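Local coordinates for protein glutathione S-transferase omega-like 2 (Saccharomyces cerevisiae, PDB 5LKB) that acts as a glutathione-dependent one-cysteine thiol transferase, reduces dehydroascorbate and dimethylarsinic acid, and reacts with glutathionyl-(hydro)quinones, at residues 37-42 and 133-138; 70-75 and 117-122; 202-207 and 277-282. One frame throughout, in Å; residues are numbered along the deposited sequence.

Contact 1: 37-42 and 133-138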
# COMPACT_ATOMS: atom_id res chain seq x y z
N ARG A 37 -20.50 -2.32 -38.29
CA ARG A 37 -19.34 -1.85 -39.03
C ARG A 37 -18.13 -1.58 -38.14
O ARG A 37 -16.98 -1.77 -38.55
CB ARG A 37 -19.68 -0.56 -39.83
CG ARG A 37 -18.47 0.02 -40.56
CD ARG A 37 -18.86 1.14 -41.52
NE ARG A 37 -17.62 1.68 -42.03
CZ ARG A 37 -17.53 2.68 -42.92
NH1 ARG A 37 -18.63 3.28 -43.35
NH2 ARG A 37 -16.33 3.10 -43.32
N TYR A 38 -18.37 -1.02 -36.94
CA TYR A 38 -17.28 -0.63 -36.04
C TYR A 38 -17.17 -1.59 -34.86
O TYR A 38 -18.14 -2.21 -34.44
CB TYR A 38 -17.49 0.82 -35.59
CG TYR A 38 -17.57 1.79 -36.77
CD1 TYR A 38 -16.44 2.27 -37.39
CD2 TYR A 38 -18.79 2.21 -37.22
CE1 TYR A 38 -16.51 3.13 -38.49
CE2 TYR A 38 -18.88 3.04 -38.32
CZ TYR A 38 -17.74 3.52 -38.92
OH TYR A 38 -17.76 4.40 -40.04
N TRP A 39 -15.96 -1.62 -34.30
CA TRP A 39 -15.62 -2.54 -33.23
C TRP A 39 -14.78 -1.78 -32.21
O TRP A 39 -14.06 -0.84 -32.54
CB TRP A 39 -14.78 -3.72 -33.73
CG TRP A 39 -15.08 -5.00 -32.99
CD1 TRP A 39 -14.33 -5.59 -32.04
CD2 TRP A 39 -16.23 -5.80 -33.18
NE1 TRP A 39 -14.96 -6.74 -31.60
CE2 TRP A 39 -16.13 -6.89 -32.31
CE3 TRP A 39 -17.33 -5.72 -34.01
CZ2 TRP A 39 -17.09 -7.89 -32.27
CZ3 TRP A 39 -18.26 -6.67 -33.96
CH2 TRP A 39 -18.15 -7.76 -33.08
N LEU A 40 -14.92 -2.17 -30.96
CA LEU A 40 -14.24 -1.53 -29.85
C LEU A 40 -13.38 -2.60 -29.20
O LEU A 40 -13.92 -3.53 -28.58
CB LEU A 40 -15.26 -0.91 -28.89
CG LEU A 40 -14.64 -0.17 -27.71
CD1 LEU A 40 -13.85 1.08 -28.28
CD2 LEU A 40 -15.69 0.27 -26.76
N TYR A 41 -12.04 -2.46 -29.30
CA TYR A 41 -11.10 -3.38 -28.67
C TYR A 41 -10.55 -2.72 -27.41
O TYR A 41 -10.07 -1.59 -27.46
CB TYR A 41 -9.91 -3.68 -29.59
CG TYR A 41 -10.28 -4.46 -30.87
CD1 TYR A 41 -10.36 -5.85 -30.84
CD2 TYR A 41 -10.55 -3.81 -32.07
CE1 TYR A 41 -10.70 -6.57 -31.97
CE2 TYR A 41 -10.87 -4.53 -33.19
CZ TYR A 41 -10.90 -5.90 -33.16
OH TYR A 41 -11.23 -6.60 -34.31
N VAL A 42 -10.64 -3.42 -26.27
CA VAL A 42 -10.31 -2.84 -24.97
C VAL A 42 -9.51 -3.83 -24.16
O VAL A 42 -9.42 -5.02 -24.47
CB VAL A 42 -11.57 -2.49 -24.16
CG1 VAL A 42 -12.49 -1.56 -24.93
CG2 VAL A 42 -12.35 -3.73 -23.81
N GLU A 133 -9.62 -12.25 -30.97
CA GLU A 133 -9.84 -11.20 -31.95
C GLU A 133 -10.68 -11.87 -33.05
O GLU A 133 -10.14 -12.69 -33.81
CB GLU A 133 -8.48 -10.69 -32.47
CG GLU A 133 -8.55 -9.41 -33.31
CD GLU A 133 -9.33 -9.67 -34.60
OE1 GLU A 133 -8.73 -10.37 -35.46
OE2 GLU A 133 -10.49 -9.23 -34.70
N PRO A 134 -11.99 -11.61 -33.11
CA PRO A 134 -12.89 -12.48 -33.90
C PRO A 134 -12.96 -12.19 -35.39
O PRO A 134 -13.53 -13.03 -36.10
CB PRO A 134 -14.26 -12.23 -33.25
CG PRO A 134 -14.18 -10.76 -32.84
CD PRO A 134 -12.73 -10.51 -32.46
N HIS A 135 -12.40 -11.10 -35.90
CA HIS A 135 -12.54 -10.81 -37.33
C HIS A 135 -11.42 -11.41 -38.18
O HIS A 135 -11.68 -11.92 -39.28
CB HIS A 135 -12.67 -9.30 -37.52
CG HIS A 135 -13.85 -8.73 -36.81
ND1 HIS A 135 -15.14 -9.00 -37.19
CD2 HIS A 135 -13.93 -7.99 -35.68
CE1 HIS A 135 -15.98 -8.39 -36.37
NE2 HIS A 135 -15.26 -7.77 -35.45
N TYR A 136 -10.19 -11.41 -37.67
CA TYR A 136 -9.01 -11.86 -38.39
C TYR A 136 -8.21 -12.92 -37.66
O TYR A 136 -7.17 -13.35 -38.20
CB TYR A 136 -8.10 -10.66 -38.69
CG TYR A 136 -8.89 -9.43 -39.04
CD1 TYR A 136 -9.50 -9.29 -40.29
CD2 TYR A 136 -9.10 -8.43 -38.11
CE1 TYR A 136 -10.27 -8.19 -40.58
CE2 TYR A 136 -9.86 -7.32 -38.39
CZ TYR A 136 -10.46 -7.20 -39.64
OH TYR A 136 -11.25 -6.09 -39.90
N GLY A 137 -8.56 -13.26 -36.42
CA GLY A 137 -7.72 -14.13 -35.60
C GLY A 137 -6.38 -13.58 -35.18
O GLY A 137 -5.45 -14.35 -34.96
N TYR A 138 -6.20 -12.26 -35.15
CA TYR A 138 -4.91 -11.72 -34.74
C TYR A 138 -4.61 -12.08 -33.27
O TYR A 138 -5.53 -12.13 -32.44
CB TYR A 138 -4.92 -10.20 -34.88
CG TYR A 138 -5.00 -9.65 -36.30
CD1 TYR A 138 -4.30 -10.25 -37.31
CD2 TYR A 138 -5.71 -8.48 -36.57
CE1 TYR A 138 -4.32 -9.71 -38.61
CE2 TYR A 138 -5.73 -7.94 -37.86
CZ TYR A 138 -5.03 -8.57 -38.85
OH TYR A 138 -5.03 -8.05 -40.13

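Contact 2: 70-75 and 117-122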
# COMPACT_ATOMS: atom_id res chain seq x y z
N VAL A 70 -8.66 -7.77 -24.76
CA VAL A 70 -7.33 -8.33 -24.66
C VAL A 70 -7.08 -8.93 -23.27
O VAL A 70 -7.78 -8.61 -22.31
CB VAL A 70 -6.25 -7.28 -24.98
CG1 VAL A 70 -6.37 -6.85 -26.47
CG2 VAL A 70 -6.28 -6.09 -24.06
N HIS A 71 -6.05 -9.75 -23.20
CA HIS A 71 -5.57 -10.34 -21.95
C HIS A 71 -5.11 -9.23 -21.03
O HIS A 71 -4.61 -8.19 -21.47
CB HIS A 71 -4.42 -11.28 -22.24
CG HIS A 71 -4.16 -12.32 -21.20
ND1 HIS A 71 -3.56 -12.03 -20.01
CD2 HIS A 71 -4.39 -13.65 -21.20
CE1 HIS A 71 -3.42 -13.15 -19.31
NE2 HIS A 71 -3.91 -14.15 -20.02
N TRP A 72 -5.30 -9.46 -19.72
CA TRP A 72 -4.82 -8.50 -18.72
C TRP A 72 -3.30 -8.45 -18.60
O TRP A 72 -2.78 -7.43 -18.14
CB TRP A 72 -5.47 -8.78 -17.34
CG TRP A 72 -5.39 -10.25 -16.94
CD1 TRP A 72 -6.39 -11.16 -17.08
CD2 TRP A 72 -4.26 -10.96 -16.41
NE1 TRP A 72 -5.96 -12.41 -16.67
CE2 TRP A 72 -4.67 -12.31 -16.26
CE3 TRP A 72 -2.95 -10.61 -16.07
CZ2 TRP A 72 -3.82 -13.28 -15.74
CZ3 TRP A 72 -2.11 -11.60 -15.55
CH2 TRP A 72 -2.56 -12.91 -15.40
N HIS A 73 -2.58 -9.47 -19.05
CA HIS A 73 -1.14 -9.48 -18.95
C HIS A 73 -0.50 -8.73 -20.13
O HIS A 73 -0.66 -9.12 -21.30
CB HIS A 73 -0.55 -10.88 -18.83
CG HIS A 73 0.93 -10.87 -18.63
ND1 HIS A 73 1.81 -11.49 -19.50
CD2 HIS A 73 1.69 -10.31 -17.66
CE1 HIS A 73 3.05 -11.32 -19.05
NE2 HIS A 73 3.00 -10.59 -17.95
N LEU A 74 0.29 -7.69 -19.83
CA LEU A 74 0.93 -6.88 -20.86
C LEU A 74 2.43 -7.16 -20.88
O LEU A 74 3.17 -6.72 -19.99
CB LEU A 74 0.60 -5.41 -20.64
CG LEU A 74 1.25 -4.41 -21.61
CD1 LEU A 74 0.83 -4.62 -23.07
CD2 LEU A 74 0.83 -3.03 -21.23
N ASP A 75 2.90 -7.94 -21.90
CA ASP A 75 4.31 -8.27 -22.05
C ASP A 75 4.98 -7.33 -23.06
O ASP A 75 4.37 -6.35 -23.51
CB ASP A 75 4.47 -9.77 -22.37
CG ASP A 75 4.03 -10.17 -23.78
OD1 ASP A 75 3.96 -9.29 -24.66
OD2 ASP A 75 3.75 -11.38 -23.96
N ALA A 117 -2.95 -16.61 -6.65
CA ALA A 117 -1.70 -17.34 -6.81
C ALA A 117 -1.73 -18.41 -7.88
O ALA A 117 -0.69 -18.67 -8.51
CB ALA A 117 -1.30 -17.96 -5.46
N GLU A 118 -2.88 -19.03 -8.11
CA GLU A 118 -3.03 -20.11 -9.09
C GLU A 118 -3.12 -19.60 -10.51
O GLU A 118 -3.08 -20.39 -11.46
CB GLU A 118 -4.32 -20.91 -8.79
CG GLU A 118 -4.42 -21.39 -7.33
CD GLU A 118 -3.18 -22.19 -6.92
OE1 GLU A 118 -2.75 -23.04 -7.73
OE2 GLU A 118 -2.63 -21.96 -5.81
N ILE A 119 -3.29 -18.30 -10.69
CA ILE A 119 -3.43 -17.72 -12.03
C ILE A 119 -2.05 -17.28 -12.47
O ILE A 119 -1.48 -16.34 -11.91
CB ILE A 119 -4.39 -16.53 -12.00
CG1 ILE A 119 -5.76 -16.96 -11.47
CG2 ILE A 119 -4.48 -15.94 -13.41
CD1 ILE A 119 -6.68 -15.88 -11.18
N LYS A 120 -1.50 -17.93 -13.49
CA LYS A 120 -0.19 -17.55 -14.00
C LYS A 120 -0.37 -16.50 -15.11
O LYS A 120 -1.46 -16.32 -15.65
CB LYS A 120 0.55 -18.77 -14.56
CG LYS A 120 0.74 -19.97 -13.67
CD LYS A 120 1.50 -19.63 -12.47
CE LYS A 120 1.66 -20.87 -11.55
NZ LYS A 120 1.91 -20.53 -10.09
N ASN A 121 0.73 -15.83 -15.44
CA ASN A 121 0.73 -14.76 -16.47
C ASN A 121 0.44 -15.31 -17.84
O ASN A 121 0.00 -14.54 -18.71
CB ASN A 121 2.05 -14.00 -16.50
CG ASN A 121 2.28 -13.23 -15.23
OD1 ASN A 121 1.33 -13.03 -14.47
ND2 ASN A 121 3.51 -12.83 -14.98
N ASP A 122 0.63 -16.61 -18.05
CA ASP A 122 0.24 -17.22 -19.31
C ASP A 122 -1.13 -17.91 -19.24
O ASP A 122 -1.47 -18.75 -20.09
CB ASP A 122 1.34 -18.14 -19.83
CG ASP A 122 1.59 -19.30 -18.95
OD1 ASP A 122 0.87 -19.43 -17.91
OD2 ASP A 122 2.53 -20.08 -19.27

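Contact 3: 202-207 and 277-282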
# COMPACT_ATOMS: atom_id res chain seq x y z
N ALA A 202 -24.89 20.97 -23.47
CA ALA A 202 -24.34 22.26 -23.82
C ALA A 202 -24.20 23.18 -22.62
O ALA A 202 -23.23 23.94 -22.53
CB ALA A 202 -25.31 22.93 -24.80
N GLN A 203 -25.18 23.19 -21.73
CA GLN A 203 -25.10 24.10 -20.58
C GLN A 203 -23.93 23.77 -19.65
O GLN A 203 -23.52 24.65 -18.90
CB GLN A 203 -26.40 24.07 -19.79
CG GLN A 203 -27.64 24.52 -20.58
N LEU A 204 -23.40 22.55 -19.73
CA LEU A 204 -22.30 22.08 -18.87
C LEU A 204 -21.00 21.87 -19.63
O LEU A 204 -19.96 21.63 -19.00
CB LEU A 204 -22.74 20.75 -18.24
CG LEU A 204 -23.95 20.80 -17.31
CD1 LEU A 204 -24.27 19.42 -16.70
CD2 LEU A 204 -23.80 21.87 -16.22
N LYS A 205 -20.99 22.01 -20.95
CA LYS A 205 -19.81 21.67 -21.73
C LYS A 205 -18.54 22.36 -21.23
O LYS A 205 -17.52 21.71 -21.01
CB LYS A 205 -20.03 21.96 -23.23
CG LYS A 205 -18.84 21.48 -24.04
CD LYS A 205 -18.98 21.62 -25.54
CE LYS A 205 -18.10 20.59 -26.23
NZ LYS A 205 -17.35 21.11 -27.39
N THR A 206 -18.58 23.69 -21.01
CA THR A 206 -17.31 24.33 -20.65
C THR A 206 -16.85 23.86 -19.27
O THR A 206 -15.66 23.64 -19.07
CB THR A 206 -17.40 25.85 -20.71
OG1 THR A 206 -18.35 26.30 -19.74
CG2 THR A 206 -17.87 26.29 -22.06
N GLN A 207 -17.78 23.72 -18.32
CA GLN A 207 -17.40 23.20 -17.00
C GLN A 207 -16.88 21.77 -17.08
O GLN A 207 -15.97 21.41 -16.33
CB GLN A 207 -18.55 23.25 -16.01
CG GLN A 207 -19.05 24.64 -15.68
CD GLN A 207 -20.42 24.59 -15.07
OE1 GLN A 207 -20.58 24.36 -13.88
NE2 GLN A 207 -21.43 24.77 -15.91
N PHE A 277 -23.22 14.59 -8.42
CA PHE A 277 -22.27 14.42 -9.52
C PHE A 277 -21.26 15.55 -9.53
O PHE A 277 -21.42 16.58 -8.87
CB PHE A 277 -23.00 14.35 -10.90
CG PHE A 277 -24.05 13.29 -10.96
CD1 PHE A 277 -23.68 11.97 -11.18
CD2 PHE A 277 -25.39 13.58 -10.78
CE1 PHE A 277 -24.61 10.98 -11.23
CE2 PHE A 277 -26.32 12.58 -10.84
CZ PHE A 277 -25.92 11.26 -11.06
N THR A 278 -20.16 15.32 -10.24
CA THR A 278 -19.03 16.26 -10.21
C THR A 278 -19.38 17.60 -10.86
O THR A 278 -18.97 18.66 -10.37
CB THR A 278 -17.77 15.70 -10.87
OG1 THR A 278 -18.05 15.18 -12.19
CG2 THR A 278 -17.15 14.58 -9.98
N VAL A 279 -20.11 17.57 -11.98
CA VAL A 279 -20.43 18.77 -12.76
C VAL A 279 -21.95 18.83 -12.91
O VAL A 279 -22.58 17.88 -13.39
CB VAL A 279 -19.72 18.77 -14.12
CG1 VAL A 279 -20.13 19.98 -14.95
CG2 VAL A 279 -18.27 18.78 -13.90
N GLY A 280 -22.52 19.94 -12.47
CA GLY A 280 -23.95 20.11 -12.47
C GLY A 280 -24.66 19.12 -11.58
O GLY A 280 -24.12 18.62 -10.58
N ASP A 281 -25.87 18.78 -11.98
CA ASP A 281 -26.75 17.95 -11.18
C ASP A 281 -27.18 16.67 -11.90
O ASP A 281 -28.16 16.05 -11.52
CB ASP A 281 -27.96 18.77 -10.73
CG ASP A 281 -28.77 19.29 -11.89
OD1 ASP A 281 -28.30 19.21 -13.04
OD2 ASP A 281 -29.89 19.78 -11.65
N GLN A 282 -26.43 16.26 -12.93
CA GLN A 282 -26.70 15.03 -13.67
C GLN A 282 -25.38 14.33 -13.99
O GLN A 282 -24.30 14.94 -14.00
CB GLN A 282 -27.43 15.35 -15.01
CG GLN A 282 -26.52 16.16 -15.90
CD GLN A 282 -27.04 16.40 -17.31
OE1 GLN A 282 -27.68 17.40 -17.57
NE2 GLN A 282 -26.70 15.49 -18.24

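Contact 1: 37-42 and 133-138
H135 meets one face of the W39 indole with its edge, in a T-shaped pair whose planes are 89° apart. Its NE2 stands over the indole centre, 3.2 Å from W39 CD2. Y41 OH lies in the plane of the same imidazole, 3.3 Å from H135 CD2. W39 CD1 lies over one face of the Y41 ring, toward its rim. W39 and Y41 point from strand 38-42, an inner strand of the thioredoxin-like sheet, toward the loop before helix 141-148. The Y41 side chain is about 6 Å from that of V158, which binds glutathione. P134 CG packs 4.1 Å from W39 CZ2. W39 NE1 is hydrogen-bonded to S68 OG on strand 66-69.

The polar link is Y41 OH to E133 OE2, at 2.8 Å. E133 has CG anti to its backbone N (chi1 -169°) and then bends at chi2, which brings the carboxylate to the tyrosine. H135 N also gives to OE2, from the opposite face of the carboxylate. With an alanine here, Y41 OH would probably lose its acceptor and the loop amides their shared carboxylate. E133 OE1 takes two of them: Y136 N on its syn lone pair at 2.8 Å, and Y138 N on its anti lone pair at 3.2 Å.

Contact 2: 70-75 and 117-122
This contact lies in the thioredoxin-like domain, where the loop after strand 66-69 meets a second loop that comes before helix 141-148. It is close to the glutathione site: the side chain of W72 is about 6 Å from that of W79, which binds glutathione. W72, H73 and N121 do most of the touching.

N121 lies over one face of the H73 imidazole. Its CB is 3.7 Å from the ring centroid and 3° off the ring normal, a clear CH-pi contact. The amide continues the overlap, stacked at 15° to the ring, with N121 ND2 3.8 Å from H73 NE2. W72 meets the second loop differently. K120 O and N121 OD1 both lie at the edge of its indole, near the ring plane, and K120 O is 3.6 Å from W72 CH2. The N121 amide is turned nearly at right angles to the indole, so one flat group stacks on H73 and stands across W72. I119 CG2 packs 3.6 Å from W72 CZ2.

R348, on helix 339-349, bonds to both I119 O and N121 OD1. R80 bonds to N121 O and H73 ND1, and D129 OD1 accepts a hydrogen bond from W72 NE1. Within 70-75, H71 packs on W72 and bonds to the backbone of H73. Its CE1 sits over the centre of the W72 indole. W72 has CG between its backbone N and carbonyl carbon (chi1 49°), which folds the indole back over H71. The H71 NE2 bond to S123 O fits a proton on NE2. That leaves H71 ND1 to accept H73 N in the imidazole plane, at 2.9 Å.

Contact 3: 202-207 and 277-282
L204 lays its side chain over the backbone of the loop 277-282. The branched end makes the closest contacts. CD2 rests 4.1 Å from G280 CA. CD1 lies 4.0 Å from V279 O and also 4.0 Å from Q282 CG. L204 CG is anti to the carbonyl carbon (chi1 -63°), and the extended chi2 carries CD1 onward to this loop.

The glycine is part of the fit. G280 has a positive phi of 63°, and a CB built there would lie 2.9 Å from L204 CD1, a clash. The leucine can therefore come down close on the chain.

Three residues further on, Q207, in helix 205-220, uses its CB against V279 CG1, at 3.8 Å. The valine also packs on I208 and F211 of helix 205-220 and on A286 of helix 285-304. The contact thus joins the start of the first of these helices to the loop that leads into the second, within the all-helical C-terminal domain of the GST fold. T278 OG1 bonds to D287 OD1, near the start of helix 285-304. T284 and D287 have the S/T-x-x-D spacing of the N-capping box known at this helix in GSTs.

The two segments share no polar bond. Their hold is van der Waals packing, which implies that it depends on shape: a leucine over a bare glycine, and a valine packed against the first turns of helix 205-220.

How the contacts relate
Contacts 1 and 2 belong to the thioredoxin-like domain and contact 3 to the helical domain. The first two are partly buried and adjoin: V42 O probably accepts a hydrogen bond from V70 N, 2.9 Å away. Both use the loop region between helix 95-98 and helix 141-148: contact 1 sets it against strand 38-42, contact 2 against the loop after strand 66-69. Contact 1 adds a buried carboxylate to its aromatic rings. Contact 2 stacks an amide on a ring and leaves its polar ends to arginines and other outside partners. Contact 3 is an apolar surface contact, its centre about 34 Å from that of contact 1 and about 39 Å from that of contact 2. It lies away from the annotated sites.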